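433aa long hypothetical phosphoribosylglycinamide formyl transferase (Pyrococcus horikoshii, PDB 2DWC) is of unconfirmed function but belongs to the PurT-like ATP-grasp family and binds adenosine-5'-diphosphate. Local coordinates at residues B[205-219]-B[271-284]. Residues are numbered along the deposited sequence; the frame is centred on the assembly and turned at random.
Sequences IDFDVEVTELAVRHF and GGLGIFGVEMFVKG. With ADP (adenosine-5'-diphosphate), chain H.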
ATOM      1  N   ILE B 205       6.334  16.159 -34.038  1.00 38.61           N
ATOM      2  CA  ILE B 205       6.308  14.725 -34.290  1.00 39.92           C
ATOM      3  C   ILE B 205       4.855  14.262 -34.301  1.00 41.49           C
ATOM      4  O   ILE B 205       4.096  14.524 -33.361  1.00 36.70           O
ATOM      5  CB  ILE B 205       7.075  13.928 -33.203  1.00 42.32           C
ATOM      6  CG1 ILE B 205       8.548  14.358 -33.167  1.00 41.01           C
ATOM      7  CG2 ILE B 205       7.010  12.439 -33.512  1.00 34.74           C
ATOM      8  CD1 ILE B 205       9.255  14.200 -34.515  1.00 44.31           C
ATOM      9  N   ASP B 206       4.446  13.623 -35.390  1.00 45.13           N
ATOM     10  CA  ASP B 206       3.082  13.119 -35.467  1.00 50.21           C
ATOM     11  C   ASP B 206       3.186  11.703 -34.915  1.00 48.16           C
ATOM     12  O   ASP B 206       3.558  10.773 -35.631  1.00 58.83           O
ATOM     13  CB  ASP B 206       2.591  13.087 -36.920  1.00 51.82           C
ATOM     14  CG  ASP B 206       1.106  12.753 -37.026  1.00 58.80           C
ATOM     15  OD1 ASP B 206       0.681  12.348 -38.127  1.00 61.52           O
ATOM     16  OD2 ASP B 206       0.368  12.904 -36.017  1.00 53.02           O
ATOM     17  N   PHE B 207       2.898  11.544 -33.629  1.00 46.83           N
ATOM     18  CA  PHE B 207       2.991  10.222 -33.023  1.00 35.05           C
ATOM     19  C   PHE B 207       1.617   9.658 -32.673  1.00 29.87           C
ATOM     20  O   PHE B 207       0.626  10.388 -32.588  1.00 32.96           O
ATOM     21  CB  PHE B 207       3.887  10.274 -31.768  1.00 36.30           C
ATOM     22  CG  PHE B 207       3.427  11.254 -30.736  1.00 31.87           C
ATOM     23  CD1 PHE B 207       4.067  12.483 -30.597  1.00 38.95           C
ATOM     24  CD2 PHE B 207       2.340  10.971 -29.917  1.00 33.50           C
ATOM     25  CE1 PHE B 207       3.633  13.412 -29.660  1.00 37.26           C
ATOM     26  CE2 PHE B 207       1.886  11.894 -28.971  1.00 36.89           C
ATOM     27  CZ  PHE B 207       2.534  13.123 -28.838  1.00 37.48           C
ATOM     28  N   ASP B 208       1.578   8.348 -32.479  1.00 31.55           N
ATOM     29  CA  ASP B 208       0.357   7.636 -32.122  1.00 29.16           C
ATOM     30  C   ASP B 208       0.122   7.769 -30.626  1.00 30.89           C
ATOM     31  O   ASP B 208      -1.007   7.973 -30.172  1.00 31.28           O
ATOM     32  CB  ASP B 208       0.510   6.156 -32.457  1.00 41.37           C
ATOM     33  CG  ASP B 208       0.631   5.897 -33.950  1.00 48.31           C
ATOM     34  OD1 ASP B 208       1.226   4.858 -34.313  1.00 46.59           O
ATOM     35  OD2 ASP B 208       0.116   6.721 -34.739  1.00 43.07           O
ATOM     36  N   VAL B 209       1.199   7.646 -29.861  1.00 28.33           N
ATOM     37  CA  VAL B 209       1.064   7.743 -28.413  1.00 31.64           C
ATOM     38  C   VAL B 209       2.390   8.090 -27.766  1.00 29.27           C
ATOM     39  O   VAL B 209       3.448   7.849 -28.333  1.00 26.80           O
ATOM     40  CB  VAL B 209       0.568   6.402 -27.842  1.00 28.93           C
ATOM     41  CG1 VAL B 209       1.634   5.318 -28.056  1.00 26.18           C
ATOM     42  CG2 VAL B 209       0.176   6.544 -26.359  1.00 38.41           C
ATOM     43  N   GLU B 210       2.321   8.668 -26.574  1.00 25.21           N
ATOM     44  CA  GLU B 210       3.539   9.005 -25.831  1.00 24.33           C
ATOM     45  C   GLU B 210       3.633   7.930 -24.762  1.00 26.48           C
ATOM     46  O   GLU B 210       2.606   7.499 -24.220  1.00 24.66           O
ATOM     47  CB  GLU B 210       3.397  10.339 -25.115  1.00 29.38           C
ATOM     48  CG  GLU B 210       2.879  11.474 -25.924  1.00 43.09           C
ATOM     49  CD  GLU B 210       2.841  12.748 -25.113  1.00 40.63           C
ATOM     50  OE1 GLU B 210       1.855  13.492 -25.252  1.00 40.79           O
ATOM     51  OE2 GLU B 210       3.804  13.006 -24.341  1.00 44.28           O
ATOM     52  N   VAL B 211       4.848   7.513 -24.435  1.00 25.03           N
ATOM     53  CA  VAL B 211       5.023   6.481 -23.418  1.00 23.07           C
ATOM     54  C   VAL B 211       6.093   6.879 -22.406  1.00 21.75           C
ATOM     55  O   VAL B 211       7.001   7.648 -22.697  1.00 24.42           O
ATOM     56  CB  VAL B 211       5.448   5.134 -24.026  1.00 29.63           C
ATOM     57  CG1 VAL B 211       4.356   4.593 -24.977  1.00 29.82           C
ATOM     58  CG2 VAL B 211       6.750   5.321 -24.768  1.00 26.23           C
ATOM     59  N   THR B 212       5.949   6.363 -21.194  1.00 20.85           N
ATOM     60  CA  THR B 212       6.952   6.617 -20.158  1.00 17.65           C
ATOM     61  C   THR B 212       7.546   5.257 -19.889  1.00 18.61           C
ATOM     62  O   THR B 212       6.791   4.312 -19.594  1.00 20.97           O
ATOM     63  CB  THR B 212       6.304   7.050 -18.823  1.00 21.15           C
ATOM     64  OG1 THR B 212       5.548   8.264 -18.992  1.00 23.67           O
ATOM     65  CG2 THR B 212       7.400   7.308 -17.796  1.00 23.32           C
ATOM     66  N   GLU B 213       8.862   5.100 -20.083  1.00 17.83           N
ATOM     67  CA  GLU B 213       9.496   3.840 -19.748  1.00 17.31           C
ATOM     68  C   GLU B 213      10.138   4.030 -18.366  1.00 17.82           C
ATOM     69  O   GLU B 213      11.062   4.862 -18.196  1.00 19.21           O
ATOM     70  CB  GLU B 213      10.572   3.454 -20.774  1.00 20.71           C
ATOM     71  CG  GLU B 213      11.279   2.148 -20.425  1.00 17.49           C
ATOM     72  CD  GLU B 213      10.319   0.982 -20.183  1.00 20.70           C
ATOM     73  OE1 GLU B 213       9.310   0.901 -20.911  1.00 20.63           O
ATOM     74  OE2 GLU B 213      10.577   0.132 -19.282  1.00 19.38           O
ATOM     75  N   LEU B 214       9.661   3.246 -17.390  1.00 18.85           N
ATOM     76  CA  LEU B 214      10.132   3.373 -16.001  1.00 19.25           C
ATOM     77  C   LEU B 214      11.340   2.524 -15.701  1.00 18.04           C
ATOM     78  O   LEU B 214      11.311   1.663 -14.814  1.00 17.67           O
ATOM     79  CB  LEU B 214       8.961   3.015 -15.072  1.00 18.81           C
ATOM     80  CG  LEU B 214       7.779   3.988 -15.209  1.00 25.11           C
ATOM     81  CD1 LEU B 214       6.518   3.358 -14.552  1.00 21.55           C
ATOM     82  CD2 LEU B 214       8.141   5.356 -14.567  1.00 26.71           C
ATOM     83  N   ALA B 215      12.428   2.753 -16.451  1.00 20.60           N
ATOM     84  CA  ALA B 215      13.666   1.974 -16.256  1.00 19.01           C
ATOM     85  C   ALA B 215      14.226   2.177 -14.834  1.00 16.93           C
ATOM     86  O   ALA B 215      14.271   3.298 -14.326  1.00 21.03           O
ATOM     87  CB  ALA B 215      14.716   2.416 -17.277  1.00 20.74           C
ATOM     88  N   VAL B 216      14.607   1.096 -14.178  1.00 15.37           N
ATOM     89  CA  VAL B 216      15.184   1.238 -12.835  1.00 17.42           C
ATOM     90  C   VAL B 216      16.573   0.641 -12.753  1.00 20.12           C
ATOM     91  O   VAL B 216      16.789  -0.522 -13.124  1.00 18.68           O
ATOM     92  CB  VAL B 216      14.226   0.611 -11.734  1.00 20.69           C
ATOM     93  CG1 VAL B 216      13.931  -0.881 -11.999  1.00 17.70           C
ATOM     94  CG2 VAL B 216      14.855   0.738 -10.334  1.00 17.94           C
ATOM     95  N   ARG B 217      17.532   1.461 -12.281  1.00 17.65           N
ATOM     96  CA  ARG B 217      18.920   1.039 -12.083  1.00 17.69           C
ATOM     97  C   ARG B 217      19.039   0.562 -10.649  1.00 22.82           C
ATOM     98  O   ARG B 217      18.685   1.272  -9.727  1.00 18.94           O
ATOM     99  CB  ARG B 217      19.870   2.215 -12.321  1.00 18.28           C
ATOM    100  CG  ARG B 217      20.088   2.485 -13.853  1.00 18.46           C
ATOM    101  CD  ARG B 217      20.921   3.728 -14.149  1.00 17.30           C
ATOM    102  NE  ARG B 217      22.194   3.631 -13.439  1.00 18.98           N
ATOM    103  CZ  ARG B 217      23.283   3.049 -13.927  1.00 26.98           C
ATOM    104  NH1 ARG B 217      23.268   2.506 -15.148  1.00 20.79           N
ATOM    105  NH2 ARG B 217      24.383   3.029 -13.206  1.00 20.51           N
ATOM    106  N   HIS B 218      19.586  -0.624 -10.437  1.00 15.00           N
ATOM    107  CA  HIS B 218      19.657  -1.153  -9.064  1.00 16.74           C
ATOM    108  C   HIS B 218      20.721  -2.251  -9.046  1.00 17.13           C
ATOM    109  O   HIS B 218      21.199  -2.662 -10.102  1.00 22.39           O
ATOM    110  CB  HIS B 218      18.280  -1.773  -8.706  1.00 19.59           C
ATOM    111  CG  HIS B 218      17.895  -2.918  -9.610  1.00 18.89           C
ATOM    112  ND1 HIS B 218      18.155  -4.239  -9.305  1.00 20.63           N
ATOM    113  CD2 HIS B 218      17.254  -2.929 -10.803  1.00 17.08           C
ATOM    114  CE1 HIS B 218      17.673  -5.014 -10.266  1.00 18.85           C
ATOM    115  NE2 HIS B 218      17.120  -4.243 -11.185  1.00 20.63           N
ATOM    116  N   PHE B 219      21.083  -2.703  -7.845  1.00 15.46           N
ATOM    117  CA  PHE B 219      22.070  -3.776  -7.703  1.00 18.83           C
ATOM    118  C   PHE B 219      21.430  -5.121  -7.966  1.00 20.28           C
ATOM    119  O   PHE B 219      20.257  -5.360  -7.623  1.00 19.59           O
ATOM    120  CB  PHE B 219      22.623  -3.837  -6.275  1.00 15.70           C
ATOM    121  CG  PHE B 219      23.589  -2.721  -5.945  1.00 22.52           C
ATOM    122  CD1 PHE B 219      24.793  -2.581  -6.657  1.00 19.30           C
ATOM    123  CD2 PHE B 219      23.262  -1.766  -4.975  1.00 20.29           C
ATOM    124  CE1 PHE B 219      25.652  -1.503  -6.414  1.00 23.87           C
ATOM    125  CE2 PHE B 219      24.116  -0.679  -4.725  1.00 18.70           C
ATOM    126  CZ  PHE B 219      25.323  -0.551  -5.458  1.00 19.74           C
ATOM    127  N   GLY B 271      23.291   7.346 -15.122  1.00 19.34           N
ATOM    128  CA  GLY B 271      23.896   6.588 -14.037  1.00 21.00           C
ATOM    129  C   GLY B 271      23.142   6.634 -12.709  1.00 19.02           C
ATOM    130  O   GLY B 271      21.960   6.980 -12.700  1.00 18.53           O
ATOM    131  N   GLY B 272      23.836   6.279 -11.621  1.00 17.84           N
ATOM    132  CA  GLY B 272      23.233   6.296 -10.290  1.00 18.18           C
ATOM    133  C   GLY B 272      22.360   5.091 -10.007  1.00 18.91           C
ATOM    134  O   GLY B 272      22.474   4.039 -10.651  1.00 19.58           O
ATOM    135  N   LEU B 273      21.476   5.221  -9.015  1.00 16.42           N
ATOM    136  CA  LEU B 273      20.510   4.143  -8.709  1.00 14.14           C
ATOM    137  C   LEU B 273      19.140   4.805  -8.603  1.00 18.55           C
ATOM    138  O   LEU B 273      19.046   5.933  -8.155  1.00 18.96           O
ATOM    139  CB  LEU B 273      20.760   3.467  -7.349  1.00 16.16           C
ATOM    140  CG  LEU B 273      22.113   2.785  -7.127  1.00 15.77           C
ATOM    141  CD1 LEU B 273      22.159   2.264  -5.672  1.00 17.35           C
ATOM    142  CD2 LEU B 273      22.263   1.625  -8.155  1.00 16.92           C
ATOM    143  N   GLY B 274      18.094   4.102  -9.023  1.00 14.86           N
ATOM    144  CA  GLY B 274      16.753   4.666  -8.928  1.00 17.30           C
ATOM    145  C   GLY B 274      15.927   4.459 -10.184  1.00 17.91           C
ATOM    146  O   GLY B 274      16.423   3.965 -11.208  1.00 18.08           O
ATOM    147  N   ILE B 275      14.652   4.790 -10.101  1.00 16.04           N
ATOM    148  CA  ILE B 275      13.809   4.672 -11.287  1.00 15.55           C
ATOM    149  C   ILE B 275      13.845   5.998 -12.067  1.00 20.83           C
ATOM    150  O   ILE B 275      14.008   7.081 -11.483  1.00 18.11           O
ATOM    151  CB  ILE B 275      12.397   4.248 -10.870  1.00 22.92           C
ATOM    152  CG1 ILE B 275      11.752   3.481 -12.038  1.00 28.06           C
ATOM    153  CG2 ILE B 275      11.607   5.422 -10.456  1.00 28.07           C
ATOM    154  CD1 ILE B 275      10.710   2.582 -11.558  1.00 19.34           C
ATOM    155  N   PHE B 276      13.674   5.903 -13.390  1.00 16.50           N
ATOM    156  CA  PHE B 276      13.700   7.053 -14.275  1.00 17.15           C
ATOM    157  C   PHE B 276      12.419   7.024 -15.099  1.00 22.11           C
ATOM    158  O   PHE B 276      11.956   5.951 -15.463  1.00 25.41           O
ATOM    159  CB  PHE B 276      14.889   6.934 -15.270  1.00 21.23           C
ATOM    160  CG  PHE B 276      16.248   7.090 -14.638  1.00 17.42           C
ATOM    161  CD1 PHE B 276      16.813   6.058 -13.897  1.00 18.49           C
ATOM    162  CD2 PHE B 276      16.960   8.278 -14.776  1.00 19.13           C
ATOM    163  CE1 PHE B 276      18.080   6.208 -13.291  1.00 17.44           C
ATOM    164  CE2 PHE B 276      18.243   8.438 -14.174  1.00 17.30           C
ATOM    165  CZ  PHE B 276      18.785   7.398 -13.436  1.00 18.72           C
ATOM    166  N   GLY B 277      11.848   8.180 -15.390  1.00 15.94           N
ATOM    167  CA  GLY B 277      10.662   8.190 -16.231  1.00 15.05           C
ATOM    168  C   GLY B 277      11.170   8.692 -17.595  1.00 19.99           C
ATOM    169  O   GLY B 277      11.279   9.899 -17.839  1.00 18.98           O
ATOM    170  N   VAL B 278      11.518   7.759 -18.488  1.00 18.54           N
ATOM    171  CA  VAL B 278      11.991   8.189 -19.812  1.00 20.24           C
ATOM    172  C   VAL B 278      10.800   8.377 -20.743  1.00 23.87           C
ATOM    173  O   VAL B 278      10.077   7.425 -21.036  1.00 23.27           O
ATOM    174  CB  VAL B 278      12.958   7.128 -20.392  1.00 20.84           C
ATOM    175  CG1 VAL B 278      13.560   7.673 -21.696  1.00 24.49           C
ATOM    176  CG2 VAL B 278      14.049   6.785 -19.344  1.00 24.03           C
ATOM    177  N   GLU B 279      10.628   9.601 -21.249  1.00 22.20           N
ATOM    178  CA  GLU B 279       9.493   9.955 -22.085  1.00 23.26           C
ATOM    179  C   GLU B 279       9.844   9.771 -23.554  1.00 26.23           C
ATOM    180  O   GLU B 279      10.874  10.251 -23.979  1.00 25.06           O
ATOM    181  CB  GLU B 279       9.120  11.413 -21.836  1.00 23.68           C
ATOM    182  CG  GLU B 279       8.511  11.688 -20.444  1.00 25.70           C
ATOM    183  CD  GLU B 279       7.278  10.841 -20.205  1.00 37.94           C
ATOM    184  OE1 GLU B 279       6.446  10.718 -21.140  1.00 29.26           O
ATOM    185  OE2 GLU B 279       7.140  10.300 -19.083  1.00 29.12           O
ATOM    186  N   MET B 280       8.981   9.085 -24.301  1.00 22.74           N
ATOM    187  CA  MET B 280       9.221   8.841 -25.721  1.00 24.31           C
ATOM    188  C   MET B 280       7.953   8.979 -26.549  1.00 28.71           C
ATOM    189  O   MET B 280       6.845   8.841 -26.029  1.00 23.06           O
ATOM    190  CB  MET B 280       9.757   7.430 -25.903  1.00 23.20           C
ATOM    191  CG  MET B 280      11.130   7.227 -25.279  1.00 25.45           C
ATOM    192  SD  MET B 280      11.700   5.554 -25.462  1.00 26.97           S
ATOM    193  CE  MET B 280      12.566   5.228 -23.982  1.00 27.98           C
ATOM    194  N   PHE B 281       8.118   9.270 -27.843  1.00 26.29           N
ATOM    195  CA  PHE B 281       6.973   9.354 -28.755  1.00 23.26           C
ATOM    196  C   PHE B 281       7.055   8.097 -29.633  1.00 23.40           C
ATOM    197  O   PHE B 281       8.146   7.687 -30.039  1.00 23.90           O
ATOM    198  CB  PHE B 281       7.071  10.603 -29.673  1.00 22.04           C
ATOM    199  CG  PHE B 281       7.171  11.911 -28.929  1.00 27.16           C
ATOM    200  CD1 PHE B 281       6.394  12.151 -27.796  1.00 32.30           C
ATOM    201  CD2 PHE B 281       7.985  12.941 -29.411  1.00 27.67           C
ATOM    202  CE1 PHE B 281       6.413  13.395 -27.153  1.00 30.02           C
ATOM    203  CE2 PHE B 281       8.014  14.187 -28.788  1.00 25.20           C
ATOM    204  CZ  PHE B 281       7.222  14.424 -27.650  1.00 30.91           C
ATOM    205  N   VAL B 282       5.906   7.488 -29.931  1.00 27.02           N
ATOM    206  CA  VAL B 282       5.889   6.287 -30.760  1.00 27.50           C
ATOM    207  C   VAL B 282       4.937   6.440 -31.940  1.00 26.72           C
ATOM    208  O   VAL B 282       3.797   6.884 -31.779  1.00 27.37           O
ATOM    209  CB  VAL B 282       5.420   5.036 -29.953  1.00 25.93           C
ATOM    210  CG1 VAL B 282       5.411   3.788 -30.873  1.00 27.75           C
ATOM    211  CG2 VAL B 282       6.350   4.796 -28.760  1.00 22.35           C
ATOM    212  N   LYS B 283       5.410   6.070 -33.129  1.00 29.78           N
ATOM    213  CA  LYS B 283       4.552   6.124 -34.323  1.00 34.40           C
ATOM    214  C   LYS B 283       4.909   4.829 -35.056  1.00 31.57           C
ATOM    215  O   LYS B 283       5.975   4.724 -35.660  1.00 30.65           O
ATOM    216  CB  LYS B 283       4.889   7.345 -35.185  1.00 41.33           C
ATOM    217  CG  LYS B 283       3.732   7.756 -36.099  1.00 46.54           C
ATOM    218  CD  LYS B 283       4.225   8.230 -37.435  1.00 51.36           C
ATOM    219  CE  LYS B 283       3.052   8.479 -38.370  1.00 52.96           C
ATOM    220  NZ  LYS B 283       3.514   8.388 -39.792  1.00 63.31           N
ATOM    221  N   GLY B 284       4.045   3.823 -34.950  1.00 36.37           N
ATOM    222  CA  GLY B 284       4.350   2.543 -35.558  1.00 35.62           C
ATOM    223  C   GLY B 284       5.545   1.918 -34.859  1.00 41.02           C
ATOM    224  O   GLY B 284       5.549   1.792 -33.631  1.00 35.91           O
TER
HETATM  225  PB  ADP H 502       7.039  19.360 -20.350  1.00 75.03           P
HETATM  226  O1B ADP H 502       7.661  18.627 -19.224  1.00 77.88           O
HETATM  227  O2B ADP H 502       5.455  19.301 -20.643  1.00 79.04           O
HETATM  228  O3B ADP H 502       7.748  20.634 -21.030  1.00 74.12           O
HETATM  229  PA  ADP H 502       7.403  18.838 -23.081  1.00 45.27           P
HETATM  230  O1A ADP H 502       7.258  20.305 -23.214  1.00 70.72           O
HETATM  231  O2A ADP H 502       8.793  18.331 -23.714  1.00 55.90           O
HETATM  232  O3A ADP H 502       7.414  18.352 -21.547  1.00 70.87           O
HETATM  233  O5' ADP H 502       6.219  18.046 -23.824  1.00 56.51           O
HETATM  234  C5' ADP H 502       4.856  18.273 -23.456  1.00 51.07           C
HETATM  235  C4' ADP H 502       3.952  17.696 -24.544  1.00 55.00           C
HETATM  236  O4' ADP H 502       3.951  18.501 -25.735  1.00 44.72           O
HETATM  237  C3' ADP H 502       4.500  16.341 -24.988  1.00 54.03           C
HETATM  238  O3' ADP H 502       4.086  15.341 -24.054  1.00 56.85           O
HETATM  239  C2' ADP H 502       3.703  16.209 -26.283  1.00 49.53           C
HETATM  240  O2' ADP H 502       2.323  16.002 -25.971  1.00 49.12           O
HETATM  241  C1' ADP H 502       3.895  17.610 -26.865  1.00 47.83           C
HETATM  242  N9  ADP H 502       5.189  17.718 -27.579  1.00 45.52           N
HETATM  243  C8  ADP H 502       6.331  18.180 -27.081  1.00 42.23           C
HETATM  244  N7  ADP H 502       7.274  18.148 -28.024  1.00 34.96           N
HETATM  245  C5  ADP H 502       6.724  17.667 -29.129  1.00 40.79           C
HETATM  246  C6  ADP H 502       7.197  17.394 -30.411  1.00 42.75           C
HETATM  247  N6  ADP H 502       8.453  17.677 -30.740  1.00 32.22           N
HETATM  248  N1  ADP H 502       6.353  16.874 -31.314  1.00 34.78           N
HETATM  249  C2  ADP H 502       5.092  16.623 -31.011  1.00 37.62           C
HETATM  250  N3  ADP H 502       4.609  16.874 -29.804  1.00 40.78           N
HETATM  251  C4  ADP H 502       5.392  17.389 -28.851  1.00 45.22           C
HETATM  252  O   HOH W   1       6.313  12.425 -23.437  1.00 39.37           O
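Phe207 and Phe281 stack offset, planes 11° apart, at the nucleotide end of an antiparallel strand pair in the ATP-grasp domain, 209-219 against 274-283. ADP lies beside them: Ile205 N donates to its N1 (2.8 Å, 170°), and the Phe281 ring packs obliquely against the adenine. Glu210, its chain extended beyond CG, faces the ribose: OE1 accepts from O2' at 2.7 Å, whereas O3' sits suspiciously close to OE2, a bond doubtful as modelled. A water donates to Glu210 OE2 and to Glu279 OE1, bridging two carboxylates; Glu279 OE1 is also hydrogen-bonded to His235 NE2 from strand 225-238. Glu279 OE2 accepts a hydrogen bond from Thr212 OG1 on its syn side at 2.6 Å, and that hydroxyl is also hydrogen-bonded to Thr299 OG1. Where the pairing begins, Asp208 and Val209 form a classic beta bulge opposite Val282: Val282 O accepts hydrogen bonds from Asp208 N at 2.7 Å and, weakly, Val209 N. Gly284 N donates to Asp208 OD1 from above the carboxylate plane. Val211 with Met280 and Glu213 with Val278 each exchange two N-H...O bonds; Leu214 then centres an inverse gamma turn, and pairing resumes with Phe276 N donating to Ala215 O. At the far end Arg217, bent at chi3 (55°), lays one guanidinium face over Gly271 CA while NE donates to Gly272 O at 2.8 Å.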